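Probable cobalt-precorrin-6B C(15)-methyltransferase (decarboxylating) (Methanothermobacter thermautotrophicus, PDB 1L3I) probably methylates C-15 of cobalt-precorrin-6B with S-adenosyl-L-methionine and then decarboxylates the side chain at C-12, a late step of anaerobic cobalamin synthesis. Local coordinates at residues 22-27 / 157-162; 26-31 / 179-184; 50-55 / 82-87; 59-64 / 93-98. All coordinates share one frame; numbering follows the deposited sequence.

Interaction 1. Residues 22-27 / 157-162; sequences RCLIMC and TELNIA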
loop_
_atom_site.group_PDB
_atom_site.type_symbol
_atom_site.label_atom_id
_atom_site.label_comp_id
_atom_site.label_asym_id
_atom_site.label_seq_id
_atom_site.Cartn_x
_atom_site.Cartn_y
_atom_site.Cartn_z
ATOM N N ARG A 22 4.313 2.763 15.808
ATOM C CA ARG A 22 4.849 3.277 17.073
ATOM C C ARG A 22 6.322 3.681 16.887
ATOM O O ARG A 22 6.791 4.667 17.453
ATOM C CB ARG A 22 4.715 2.231 18.177
ATOM C CG ARG A 22 3.287 1.957 18.566
ATOM C CD ARG A 22 3.186 1.059 19.779
ATOM N NE ARG A 22 3.594 -0.310 19.492
ATOM C CZ ARG A 22 4.627 -0.923 20.067
ATOM N NH1 ARG A 22 5.381 -0.306 20.964
ATOM N NH2 ARG A 22 4.937 -2.164 19.718
ATOM N N CYS A 23 7.024 2.945 16.034
ATOM C CA CYS A 23 8.421 3.218 15.737
ATOM C C CYS A 23 8.529 4.597 15.099
ATOM O O CYS A 23 9.319 5.435 15.542
ATOM C CB CYS A 23 8.945 2.148 14.784
ATOM S SG CYS A 23 10.667 2.295 14.266
ATOM N N LEU A 24 7.685 4.854 14.102
ATOM C CA LEU A 24 7.685 6.133 13.399
ATOM C C LEU A 24 7.226 7.260 14.315
ATOM O O LEU A 24 7.767 8.366 14.249
ATOM C CB LEU A 24 6.837 6.062 12.118
ATOM C CG LEU A 24 6.831 7.283 11.196
ATOM C CD1 LEU A 24 8.235 7.744 10.854
ATOM C CD2 LEU A 24 6.075 6.953 9.946
ATOM N N ILE A 25 6.249 6.987 15.180
ATOM C CA ILE A 25 5.773 8.013 16.117
ATOM C C ILE A 25 6.965 8.483 16.960
ATOM O O ILE A 25 7.137 9.682 17.195
ATOM C CB ILE A 25 4.658 7.489 17.048
ATOM C CG1 ILE A 25 3.398 7.153 16.237
ATOM C CG2 ILE A 25 4.358 8.518 18.141
ATOM C CD1 ILE A 25 2.266 6.598 17.064
HETATM N N MSE A 26 7.801 7.535 17.388
HETATM C CA MSE A 26 8.975 7.860 18.192
HETATM C C MSE A 26 10.016 8.657 17.382
HETATM O O MSE A 26 10.646 9.571 17.919
HETATM C CB MSE A 26 9.607 6.595 18.789
HETATM C CG MSE A 26 8.714 5.867 19.799
HETATM SE SE MSE A 26 7.995 7.003 21.270
HETATM C CE MSE A 26 9.465 6.854 22.460
ATOM N N CYS A 27 10.178 8.317 16.098
ATOM C CA CYS A 27 11.131 9.024 15.238
ATOM C C CYS A 27 10.710 10.471 15.046
ATOM O O CYS A 27 11.545 11.378 15.045
ATOM C CB CYS A 27 11.269 8.338 13.880
ATOM S SG CYS A 27 12.298 6.844 13.975
ATOM N N THR A 157 1.740 11.460 6.886
ATOM C CA THR A 157 2.381 10.274 6.336
ATOM C C THR A 157 1.444 9.099 6.523
ATOM O O THR A 157 0.940 8.877 7.622
ATOM C CB THR A 157 3.683 9.960 7.036
ATOM O OG1 THR A 157 4.592 11.028 6.808
ATOM C CG2 THR A 157 4.285 8.676 6.523
ATOM N N GLU A 158 1.174 8.366 5.447
ATOM C CA GLU A 158 0.298 7.209 5.519
ATOM C C GLU A 158 1.104 5.934 5.335
ATOM O O GLU A 158 1.780 5.764 4.317
ATOM C CB GLU A 158 -0.766 7.282 4.448
ATOM C CG GLU A 158 -1.785 6.184 4.603
ATOM C CD GLU A 158 -3.193 6.699 4.737
ATOM O OE1 GLU A 158 -3.400 7.934 4.817
ATOM O OE2 GLU A 158 -4.102 5.849 4.747
ATOM N N LEU A 159 1.018 5.045 6.315
ATOM C CA LEU A 159 1.737 3.785 6.234
ATOM C C LEU A 159 0.862 2.591 5.929
ATOM O O LEU A 159 -0.156 2.373 6.591
ATOM C CB LEU A 159 2.467 3.474 7.542
ATOM C CG LEU A 159 3.623 4.316 8.059
ATOM C CD1 LEU A 159 4.334 3.517 9.152
ATOM C CD2 LEU A 159 4.593 4.629 6.932
ATOM N N ASN A 160 1.253 1.816 4.920
ATOM C CA ASN A 160 0.553 0.589 4.584
ATOM C C ASN A 160 1.609 -0.475 4.841
ATOM O O ASN A 160 2.630 -0.525 4.143
ATOM C CB ASN A 160 0.090 0.579 3.137
ATOM C CG ASN A 160 -1.326 1.120 2.977
ATOM O OD1 ASN A 160 -2.317 0.417 3.224
ATOM N ND2 ASN A 160 -1.426 2.375 2.576
ATOM N N ILE A 161 1.412 -1.234 5.919
ATOM C CA ILE A 161 2.360 -2.270 6.328
ATOM C C ILE A 161 1.855 -3.673 6.069
ATOM O O ILE A 161 0.690 -3.976 6.308
ATOM C CB ILE A 161 2.673 -2.156 7.830
ATOM C CG1 ILE A 161 3.138 -0.749 8.152
ATOM C CG2 ILE A 161 3.723 -3.176 8.229
ATOM C CD1 ILE A 161 2.728 -0.311 9.542
ATOM N N ALA A 162 2.756 -4.529 5.595
ATOM C CA ALA A 162 2.446 -5.920 5.325
ATOM C C ALA A 162 3.563 -6.726 5.968
ATOM O O ALA A 162 4.734 -6.339 5.905
ATOM C CB ALA A 162 2.383 -6.196 3.835
#

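Interaction 2. Residues 26-31 / 179-184; sequences MCLAEP and VALIYT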
loop_
_atom_site.group_PDB
_atom_site.type_symbol
_atom_site.label_atom_id
_atom_site.label_comp_id
_atom_site.label_asym_id
_atom_site.label_seq_id
_atom_site.Cartn_x
_atom_site.Cartn_y
_atom_site.Cartn_z
HETATM N N MSE A 26 7.801 7.535 17.388
HETATM C CA MSE A 26 8.975 7.860 18.192
HETATM C C MSE A 26 10.016 8.657 17.382
HETATM O O MSE A 26 10.646 9.571 17.919
HETATM C CB MSE A 26 9.607 6.595 18.789
HETATM C CG MSE A 26 8.714 5.867 19.799
HETATM SE SE MSE A 26 7.995 7.003 21.270
HETATM C CE MSE A 26 9.465 6.854 22.460
ATOM N N CYS A 27 10.178 8.317 16.098
ATOM C CA CYS A 27 11.131 9.024 15.238
ATOM C C CYS A 27 10.710 10.471 15.046
ATOM O O CYS A 27 11.545 11.378 15.045
ATOM C CB CYS A 27 11.269 8.338 13.880
ATOM S SG CYS A 27 12.298 6.844 13.975
ATOM N N LEU A 28 9.403 10.661 14.889
ATOM C CA LEU A 28 8.823 11.983 14.707
ATOM C C LEU A 28 8.795 12.767 16.023
ATOM O O LEU A 28 8.991 13.990 16.032
ATOM C CB LEU A 28 7.403 11.856 14.130
ATOM C CG LEU A 28 7.264 11.277 12.720
ATOM C CD1 LEU A 28 5.805 11.012 12.382
ATOM C CD2 LEU A 28 7.893 12.217 11.685
ATOM N N ALA A 29 8.562 12.061 17.130
ATOM C CA ALA A 29 8.504 12.683 18.446
ATOM C C ALA A 29 9.886 13.105 18.971
ATOM O O ALA A 29 9.992 14.104 19.676
ATOM C CB ALA A 29 7.807 11.749 19.441
ATOM N N GLU A 30 10.928 12.340 18.633
ATOM C CA GLU A 30 12.290 12.626 19.084
ATOM C C GLU A 30 12.297 12.803 20.602
ATOM O O GLU A 30 12.609 13.883 21.117
ATOM C CB GLU A 30 12.814 13.901 18.425
ATOM C CG GLU A 30 12.640 13.940 16.924
ATOM C CD GLU A 30 13.082 15.265 16.339
ATOM O OE1 GLU A 30 12.313 16.253 16.456
ATOM O OE2 GLU A 30 14.206 15.316 15.780
ATOM N N PRO A 31 11.968 11.736 21.339
ATOM C CA PRO A 31 11.924 11.762 22.803
ATOM C C PRO A 31 13.255 12.111 23.467
ATOM O O PRO A 31 14.286 11.518 23.154
ATOM C CB PRO A 31 11.499 10.336 23.166
ATOM C CG PRO A 31 10.802 9.854 21.926
ATOM C CD PRO A 31 11.679 10.386 20.836
ATOM N N VAL A 179 -2.637 3.464 8.522
ATOM C CA VAL A 179 -2.678 4.421 9.600
ATOM C C VAL A 179 -1.914 5.654 9.126
ATOM O O VAL A 179 -0.852 5.536 8.494
ATOM C CB VAL A 179 -1.990 3.865 10.874
ATOM C CG1 VAL A 179 -1.972 4.940 11.981
ATOM C CG2 VAL A 179 -2.720 2.619 11.352
ATOM N N ALA A 180 -2.479 6.831 9.362
ATOM C CA ALA A 180 -1.810 8.067 8.979
ATOM C C ALA A 180 -1.315 8.800 10.236
ATOM O O ALA A 180 -1.917 8.709 11.316
ATOM C CB ALA A 180 -2.765 8.967 8.189
ATOM N N LEU A 181 -0.174 9.465 10.107
ATOM C CA LEU A 181 0.385 10.233 11.204
ATOM C C LEU A 181 0.426 11.681 10.741
ATOM O O LEU A 181 1.066 11.994 9.728
ATOM C CB LEU A 181 1.802 9.773 11.572
ATOM C CG LEU A 181 1.967 8.351 12.110
ATOM C CD1 LEU A 181 3.428 8.113 12.420
ATOM C CD2 LEU A 181 1.116 8.134 13.346
ATOM N N ILE A 182 -0.375 12.527 11.394
ATOM C CA ILE A 182 -0.426 13.951 11.087
ATOM C C ILE A 182 0.445 14.613 12.163
ATOM O O ILE A 182 0.150 14.513 13.358
ATOM C CB ILE A 182 -1.887 14.489 11.107
ATOM C CG1 ILE A 182 -2.711 13.826 10.008
ATOM C CG2 ILE A 182 -1.904 16.005 10.919
ATOM C CD1 ILE A 182 -3.227 12.471 10.354
ATOM N N TYR A 183 1.530 15.266 11.756
ATOM C CA TYR A 183 2.432 15.873 12.722
ATOM C C TYR A 183 2.827 17.310 12.392
ATOM O O TYR A 183 2.847 17.713 11.223
ATOM C CB TYR A 183 3.664 14.982 12.917
ATOM C CG TYR A 183 4.443 14.719 11.647
ATOM C CD1 TYR A 183 5.594 15.457 11.363
ATOM C CD2 TYR A 183 3.982 13.816 10.686
ATOM C CE1 TYR A 183 6.275 15.297 10.164
ATOM C CE2 TYR A 183 4.656 13.654 9.483
ATOM C CZ TYR A 183 5.788 14.411 9.224
ATOM O OH TYR A 183 6.434 14.301 8.014
ATOM N N THR A 184 3.163 18.060 13.444
ATOM C CA THR A 184 3.528 19.477 13.348
ATOM C C THR A 184 4.999 19.822 13.096
ATOM O O THR A 184 5.886 18.955 13.155
ATOM C CB THR A 184 3.026 20.268 14.593
ATOM O OG1 THR A 184 3.633 19.744 15.778
ATOM C CG2 THR A 184 1.508 20.155 14.735
#

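Interaction 3. Residues 50-55 / 82-87; sequences ELAGRV and DNVTLM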
loop_
_atom_site.group_PDB
_atom_site.type_symbol
_atom_site.label_atom_id
_atom_site.label_comp_id
_atom_site.label_asym_id
_atom_site.label_seq_id
_atom_site.Cartn_x
_atom_site.Cartn_y
_atom_site.Cartn_z
ATOM N N GLU A 50 6.510 3.181 25.318
ATOM C CA GLU A 50 7.680 3.663 24.582
ATOM C C GLU A 50 8.146 5.023 25.089
ATOM O O GLU A 50 9.347 5.258 25.237
ATOM C CB GLU A 50 7.388 3.738 23.082
ATOM C CG GLU A 50 6.925 2.419 22.468
ATOM C CD GLU A 50 7.926 1.277 22.650
ATOM O OE1 GLU A 50 9.123 1.533 22.874
ATOM O OE2 GLU A 50 7.508 0.110 22.548
ATOM N N LEU A 51 7.190 5.915 25.342
ATOM C CA LEU A 51 7.505 7.246 25.864
ATOM C C LEU A 51 8.036 7.139 27.291
ATOM O O LEU A 51 8.974 7.860 27.663
ATOM C CB LEU A 51 6.266 8.134 25.862
ATOM C CG LEU A 51 5.795 8.668 24.514
ATOM C CD1 LEU A 51 4.468 9.376 24.718
ATOM C CD2 LEU A 51 6.856 9.605 23.932
ATOM N N ALA A 52 7.453 6.230 28.075
ATOM C CA ALA A 52 7.853 6.014 29.464
ATOM C C ALA A 52 9.363 5.808 29.622
ATOM O O ALA A 52 10.005 6.429 30.479
ATOM C CB ALA A 52 7.094 4.823 30.050
ATOM N N GLY A 53 9.934 4.962 28.774
ATOM C CA GLY A 53 11.359 4.701 28.863
ATOM C C GLY A 53 12.266 5.710 28.185
ATOM O O GLY A 53 13.467 5.482 28.134
ATOM N N ARG A 54 11.727 6.826 27.692
ATOM C CA ARG A 54 12.566 7.806 27.000
ATOM C C ARG A 54 12.468 9.244 27.474
ATOM O O ARG A 54 13.381 10.046 27.220
ATOM C CB ARG A 54 12.321 7.752 25.489
ATOM C CG ARG A 54 12.649 6.404 24.897
ATOM C CD ARG A 54 12.422 6.367 23.434
ATOM N NE ARG A 54 12.429 4.988 22.966
ATOM C CZ ARG A 54 12.267 4.616 21.704
ATOM N NH1 ARG A 54 12.068 5.523 20.759
ATOM N NH2 ARG A 54 12.361 3.331 21.387
ATOM N N VAL A 55 11.372 9.591 28.141
ATOM C CA VAL A 55 11.190 10.956 28.611
ATOM C C VAL A 55 11.181 11.044 30.138
ATOM O O VAL A 55 11.277 10.028 30.838
ATOM C CB VAL A 55 9.917 11.627 27.992
ATOM C CG1 VAL A 55 9.994 11.610 26.488
ATOM C CG2 VAL A 55 8.655 10.942 28.458
ATOM N N ASP A 82 6.907 4.263 36.867
ATOM C CA ASP A 82 7.110 5.202 37.968
ATOM C C ASP A 82 7.176 6.689 37.558
ATOM O O ASP A 82 7.070 7.575 38.409
ATOM C CB ASP A 82 8.265 4.755 38.885
ATOM C CG ASP A 82 9.574 4.550 38.151
ATOM O OD1 ASP A 82 9.618 4.647 36.907
ATOM O OD2 ASP A 82 10.585 4.278 38.843
ATOM N N ASN A 83 7.256 6.951 36.250
ATOM C CA ASN A 83 7.288 8.327 35.723
ATOM C C ASN A 83 6.050 8.603 34.864
ATOM O O ASN A 83 6.005 9.577 34.103
ATOM C CB ASN A 83 8.556 8.585 34.891
ATOM C CG ASN A 83 8.610 7.754 33.613
ATOM O OD1 ASN A 83 8.102 6.631 33.556
ATOM N ND2 ASN A 83 9.254 8.299 32.582
ATOM N N VAL A 84 5.054 7.733 34.995
ATOM C CA VAL A 84 3.812 7.839 34.246
ATOM C C VAL A 84 2.650 8.192 35.181
ATOM O O VAL A 84 2.422 7.526 36.190
ATOM C CB VAL A 84 3.486 6.507 33.492
ATOM C CG1 VAL A 84 2.129 6.597 32.820
ATOM C CG2 VAL A 84 4.560 6.200 32.459
ATOM N N THR A 85 1.932 9.250 34.839
ATOM C CA THR A 85 0.783 9.686 35.611
ATOM C C THR A 85 -0.450 9.315 34.807
ATOM O O THR A 85 -0.718 9.910 33.764
ATOM C CB THR A 85 0.813 11.205 35.836
ATOM O OG1 THR A 85 2.035 11.565 36.493
ATOM C CG2 THR A 85 -0.362 11.647 36.686
ATOM N N LEU A 86 -1.142 8.270 35.245
ATOM C CA LEU A 86 -2.361 7.801 34.585
ATOM C C LEU A 86 -3.531 8.686 34.987
ATOM O O LEU A 86 -3.686 9.020 36.155
ATOM C CB LEU A 86 -2.634 6.338 34.957
ATOM C CG LEU A 86 -1.652 5.350 34.337
ATOM C CD1 LEU A 86 -1.600 4.097 35.152
ATOM C CD2 LEU A 86 -2.058 5.053 32.909
HETATM N N MSE A 87 -4.352 9.061 34.018
HETATM C CA MSE A 87 -5.488 9.919 34.286
HETATM C C MSE A 87 -6.746 9.435 33.584
HETATM O O MSE A 87 -6.831 9.499 32.351
HETATM C CB MSE A 87 -5.185 11.340 33.824
HETATM C CG MSE A 87 -3.929 11.925 34.414
HETATM SE SE MSE A 87 -3.680 13.752 33.846
HETATM C CE MSE A 87 -2.742 13.417 32.208
#

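Interaction 4. Residues 59-64 / 93-98; sequences YAIDRN and EALCKI. With SAH (S-adenosyl-L-homocysteine), chain G.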
loop_
_atom_site.group_PDB
_atom_site.type_symbol
_atom_site.label_atom_id
_atom_site.label_comp_id
_atom_site.label_asym_id
_atom_site.label_seq_id
_atom_site.Cartn_x
_atom_site.Cartn_y
_atom_site.Cartn_z
ATOM N N TYR A 59 2.117 11.718 30.768
ATOM C CA TYR A 59 0.750 11.815 31.273
ATOM C C TYR A 59 -0.119 11.013 30.304
ATOM O O TYR A 59 -0.287 11.408 29.150
ATOM C CB TYR A 59 0.298 13.276 31.286
ATOM C CG TYR A 59 0.998 14.112 32.310
ATOM C CD1 TYR A 59 2.174 14.790 31.991
ATOM C CD2 TYR A 59 0.530 14.181 33.625
ATOM C CE1 TYR A 59 2.870 15.510 32.955
ATOM C CE2 TYR A 59 1.212 14.901 34.598
ATOM C CZ TYR A 59 2.382 15.557 34.260
ATOM O OH TYR A 59 3.065 16.252 35.224
ATOM N N ALA A 60 -0.625 9.863 30.745
ATOM C CA ALA A 60 -1.460 8.993 29.913
ATOM C C ALA A 60 -2.940 9.161 30.273
ATOM O O ALA A 60 -3.367 8.835 31.371
ATOM C CB ALA A 60 -1.033 7.549 30.076
ATOM N N ILE A 61 -3.721 9.625 29.309
ATOM C CA ILE A 61 -5.137 9.889 29.516
ATOM C C ILE A 61 -6.032 8.928 28.738
ATOM O O ILE A 61 -5.687 8.528 27.617
ATOM C CB ILE A 61 -5.467 11.308 29.008
ATOM C CG1 ILE A 61 -4.596 12.347 29.697
ATOM C CG2 ILE A 61 -6.928 11.622 29.182
ATOM C CD1 ILE A 61 -4.646 13.711 29.031
ATOM N N ASP A 62 -7.186 8.588 29.319
ATOM C CA ASP A 62 -8.174 7.735 28.661
ATOM C C ASP A 62 -9.546 7.768 29.346
ATOM O O ASP A 62 -9.637 7.766 30.568
ATOM C CB ASP A 62 -7.687 6.293 28.550
ATOM C CG ASP A 62 -8.248 5.594 27.323
ATOM O OD1 ASP A 62 -9.484 5.427 27.248
ATOM O OD2 ASP A 62 -7.451 5.228 26.431
ATOM N N ARG A 63 -10.594 7.823 28.529
ATOM C CA ARG A 63 -11.985 7.820 28.993
ATOM C C ARG A 63 -12.283 6.470 29.636
ATOM O O ARG A 63 -12.987 6.375 30.643
ATOM C CB ARG A 63 -12.954 7.915 27.810
ATOM C CG ARG A 63 -12.990 9.182 27.030
ATOM C CD ARG A 63 -13.973 9.028 25.887
ATOM N NE ARG A 63 -14.118 10.272 25.140
ATOM C CZ ARG A 63 -15.125 10.544 24.316
ATOM N NH1 ARG A 63 -16.097 9.671 24.122
ATOM N NH2 ARG A 63 -15.151 11.707 23.669
ATOM N N ASN A 64 -11.812 5.420 28.972
ATOM C CA ASN A 64 -12.042 4.057 29.395
ATOM C C ASN A 64 -11.235 3.633 30.610
ATOM O O ASN A 64 -10.002 3.550 30.545
ATOM C CB ASN A 64 -11.783 3.091 28.227
ATOM C CG ASN A 64 -12.358 1.677 28.460
ATOM O OD1 ASN A 64 -12.035 0.740 27.721
ATOM N ND2 ASN A 64 -13.224 1.527 29.452
ATOM N N GLU A 93 -10.711 17.890 29.845
ATOM C CA GLU A 93 -10.721 18.111 31.291
ATOM C C GLU A 93 -9.358 17.771 31.870
ATOM O O GLU A 93 -8.784 18.563 32.627
ATOM C CB GLU A 93 -11.810 17.248 31.970
ATOM C CG GLU A 93 -11.575 16.852 33.464
ATOM C CD GLU A 93 -10.824 15.509 33.645
ATOM O OE1 GLU A 93 -11.238 14.497 33.018
ATOM O OE2 GLU A 93 -9.824 15.458 34.417
ATOM N N ALA A 94 -8.851 16.593 31.497
ATOM C CA ALA A 94 -7.571 16.067 31.971
ATOM C C ALA A 94 -6.384 16.900 31.518
ATOM O O ALA A 94 -5.461 17.149 32.302
ATOM C CB ALA A 94 -7.402 14.637 31.518
ATOM N N LEU A 95 -6.411 17.323 30.256
ATOM C CA LEU A 95 -5.329 18.123 29.670
ATOM C C LEU A 95 -5.110 19.441 30.402
ATOM O O LEU A 95 -3.983 19.917 30.491
ATOM C CB LEU A 95 -5.592 18.403 28.185
ATOM C CG LEU A 95 -5.252 17.315 27.171
ATOM C CD1 LEU A 95 -5.890 17.687 25.852
ATOM C CD2 LEU A 95 -3.736 17.149 27.033
ATOM N N CYS A 96 -6.184 20.013 30.938
ATOM C CA CYS A 96 -6.100 21.275 31.666
ATOM C C CYS A 96 -5.387 21.173 33.023
ATOM O O CYS A 96 -4.925 22.188 33.552
ATOM C CB CYS A 96 -7.492 21.864 31.885
ATOM S SG CYS A 96 -8.288 22.548 30.440
ATOM N N LYS A 97 -5.294 19.960 33.575
ATOM C CA LYS A 97 -4.655 19.745 34.872
ATOM C C LYS A 97 -3.150 19.475 34.826
ATOM O O LYS A 97 -2.469 19.531 35.857
ATOM C CB LYS A 97 -5.319 18.587 35.603
ATOM C CG LYS A 97 -6.815 18.690 35.743
ATOM C CD LYS A 97 -7.328 17.492 36.526
ATOM C CE LYS A 97 -8.852 17.455 36.580
ATOM N NZ LYS A 97 -9.308 16.410 37.541
ATOM N N ILE A 98 -2.625 19.186 33.644
ATOM C CA ILE A 98 -1.210 18.870 33.519
ATOM C C ILE A 98 -0.351 20.097 33.182
ATOM O O ILE A 98 -0.865 21.143 32.808
ATOM C CB ILE A 98 -0.986 17.738 32.466
ATOM C CG1 ILE A 98 -1.214 18.243 31.047
ATOM C CG2 ILE A 98 -1.945 16.599 32.723
ATOM C CD1 ILE A 98 -0.813 17.242 29.971
HETATM N N SAH G . -2.250 4.052 20.915
HETATM C CA SAH G . -2.774 3.078 21.879
HETATM C CB SAH G . -4.239 2.684 21.552
HETATM C CG SAH G . -5.216 3.892 21.588
HETATM S SD SAH G . -6.947 3.537 21.257
HETATM C C SAH G . -1.875 1.850 21.873
HETATM O O SAH G . -0.890 1.872 21.113
HETATM O OXT SAH G . -2.149 0.901 22.634
HETATM C "C5'" SAH G . -7.693 5.139 21.436
HETATM C "C4'" SAH G . -8.035 5.469 22.846
HETATM O "O4'" SAH G . -8.646 6.771 22.774
HETATM C "C3'" SAH G . -9.102 4.507 23.568
HETATM O "O3'" SAH G . -8.661 3.728 24.727
HETATM C "C2'" SAH G . -10.222 5.533 23.859
HETATM O "O2'" SAH G . -11.089 5.282 24.977
HETATM C "C1'" SAH G . -9.433 6.820 23.929
HETATM N N9 SAH G . -10.117 8.097 23.770
HETATM C C8 SAH G . -10.887 8.529 22.662
HETATM N N7 SAH G . -11.339 9.732 22.844
HETATM C C5 SAH G . -10.874 10.125 24.120
HETATM C C6 SAH G . -11.019 11.296 24.886
HETATM N N6 SAH G . -11.716 12.349 24.445
HETATM N N1 SAH G . -10.426 11.373 26.110
HETATM C C2 SAH G . -9.736 10.321 26.532
HETATM N N3 SAH G . -9.529 9.173 25.911
HETATM C C4 SAH G . -10.122 9.127 24.701
#

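Interaction 1. Residues 22-27 / 157-162
Leu24 meets Leu159 and Thr157 without any ring, amide or carboxylate between them, so there are no faces or edges to cover and the contact is made of aliphatic carbons alone. The CD2 methyl of Leu24 does all the touching. It rests on the branched end of Leu159, 3.9 Å from CD1 of that residue and 4.1 Å from both its CG and its CD2, so that one methyl sits against the whole fork while the two side chains cross obliquely. Leu24 reaches the strand because its CG lies opposite the backbone N (chi1 -175°), which carries the branch off helix 19-29. The same CD2 methyl also approaches the CG2 methyl of Thr157 at 4.2 Å. Thr157 and Leu159, two residues apart, offer the same side of strand 155-167, in the antiparallel part of the mixed sheet, to the helix. This region adjoins a second subunit, whose strand pairs antiparallel with 157-162 and whose Cys27 forms a disulfide with Cys23. The contact itself is buried and wholly apolar: it has no directional bond, and the helix is seated on the strand here by shape and by exclusion of water.

Interaction 2. Residues 26-31 / 179-184
The last turn of helix 19-29 lies over the end of strand 170-183, in the antiparallel part of the mixed sheet, with the CA atoms of Leu28 and Tyr183 7.7 Å apart, and the helix is closed by Glu30, whose phi is positive (52°) and whose N still bonds to Met26 O. Leu28 is the helix residue that carries the contact, reaching down between Tyr183 and Leu181. Both its methyls lie over one face of the Tyr183 ring, the two side chains crossing at about a right angle. CD2 of Leu28 stands over the middle of the ring, 3.8 Å from the centroid and 12° off the normal, which is a CH-pi contact. CD1 of Leu28 lies nearer the CG-CD2 side of the ring, 3.7 Å from Tyr183 CD2, and also touches CD1 of Leu181 at 3.7 Å, so this methyl bridges both strand residues. Tyr183 holds its ring between its own backbone N and carbonyl carbon (chi1 58°), the setting in which one face of the ring is turned to the leucine. Ile182 points to the other side of the sheet, where it packs on Ala143 and Leu147 of helix 137-149. The side chain of Tyr183 also touches Asn155 and Thr157 of the neighbouring strand 155-167. Just past Leu28, Ala29 O accepts a hydrogen bond from Arg129. Between the two segments the hold is dispersive, with a CH-pi component: the flat ring gives both leucine methyls a broad surface, and Leu181 adds a third apolar group to the cluster.

Interaction 3. Residues 50-55 / 82-87
Helix 46-52 and strand 84-88 belong to the Rossmann-like methyltransferase domain, and here the C-terminal end of the helix meets the loop that leads into the strand. Asn83, the residue just before the strand, carries the polar part. Its ND2 donates to Ala52 O at 2.9 Å with an N-H...O angle of 157°. The donor lies in the carbonyl plane on a lone pair of Ala52 O, while that oxygen is tilted 15° out of the asparagine amide plane. A chi1 of 66° sets CG of Asn83 between its backbone N and carbonyl carbon, turning the amide toward the helix end. ND2 also bonds to Arg56 O, so one amide nitrogen ties two backbone carbonyls on either side of the turn that follows the helix. Next to this bond CB of Ala52 packs on Val84 CG2 at 3.8 Å. Inside the turn, Leu51 O accepts from both Arg54 N and Val55 N. With an alanine here instead of Asn83, the carbonyls of Ala52 and Arg56 would probably lose their shared donor, and the turn would be less firmly tied to the strand's start. The helix connects strands 36-40 and 57-62, which are parallel neighbours in the sheet, and the contact pins the far end of this beta-alpha-beta unit to the start of strand 84-88, outermost in this chain's sheet, in a class I methyltransferase fold.

Interaction 4. Residues 59-64 / 93-98
Tyr59 and Ile98 form the close-packed end of this contact, in which strand 57-62 is covered by helix 91-95 and the residues after it. CB of Ile98 stands over the centre of the Tyr59 ring, 4.0 Å from the centroid in a CH-pi contact, and CG2 of Ile98 reaches Tyr59 CD2 at 3.6 Å. Farther along, Ile61 lays CD1 against CB of Ala94 at 3.8 Å, and the same methyl touches CD2 of Leu95, whose side chain crosses that of Ile61 at about a right angle. The solvent side is looser: Glu93 and Lys97, both exposed, form a salt bridge, four residues apart, and make no contact with the strand. Beyond the strand end lies S-adenosyl-L-homocysteine. Asp62 OD1 accepts from ribose O2' at 2.8 Å and OD2 from O3' at 2.6 Å. OD1 also takes Asn64 N on its anti lone pair, an Asx turn, and OD2 takes Gly43 N, so the carboxylate is fixed from both oxygens. A leucine in place of Asp62 would probably leave both ribose hydroxyls without their acceptors and the turn to Asn64 unbraced. Arg63, extended from CG to NE, runs against the adenine, its CG 3.5 Å from C2 of the ligand. Such an acidic residue ending the second strand is a familiar feature of class I methyltransferases. Apolar packing thus seats the strand, while a paired acceptor at its tip recognises the ribose diol.

How the interactions relate
Interactions 1 and 2 start from the same helix, 19-29, and reach neighbouring strands 155-167 and 170-183, their centres 8 Å apart; Leu24 also packs on Leu181 between them. Interactions 3 and 4 lie at the other end of the same sheet, centres 13 Å apart, joined where strands 84-88 and 57-62 pair through Ala60. Along the chain these two alternate and are nested inside the long loops closed by interactions 1 and 2. Helix 19-29 links the two groups through the Arg22-Glu50 salt bridge, and Pro31 just after it packs on Arg54. One sheet thus carries the subunit interface beside interaction 1 and, toward its other end, the ribose site of interaction 4.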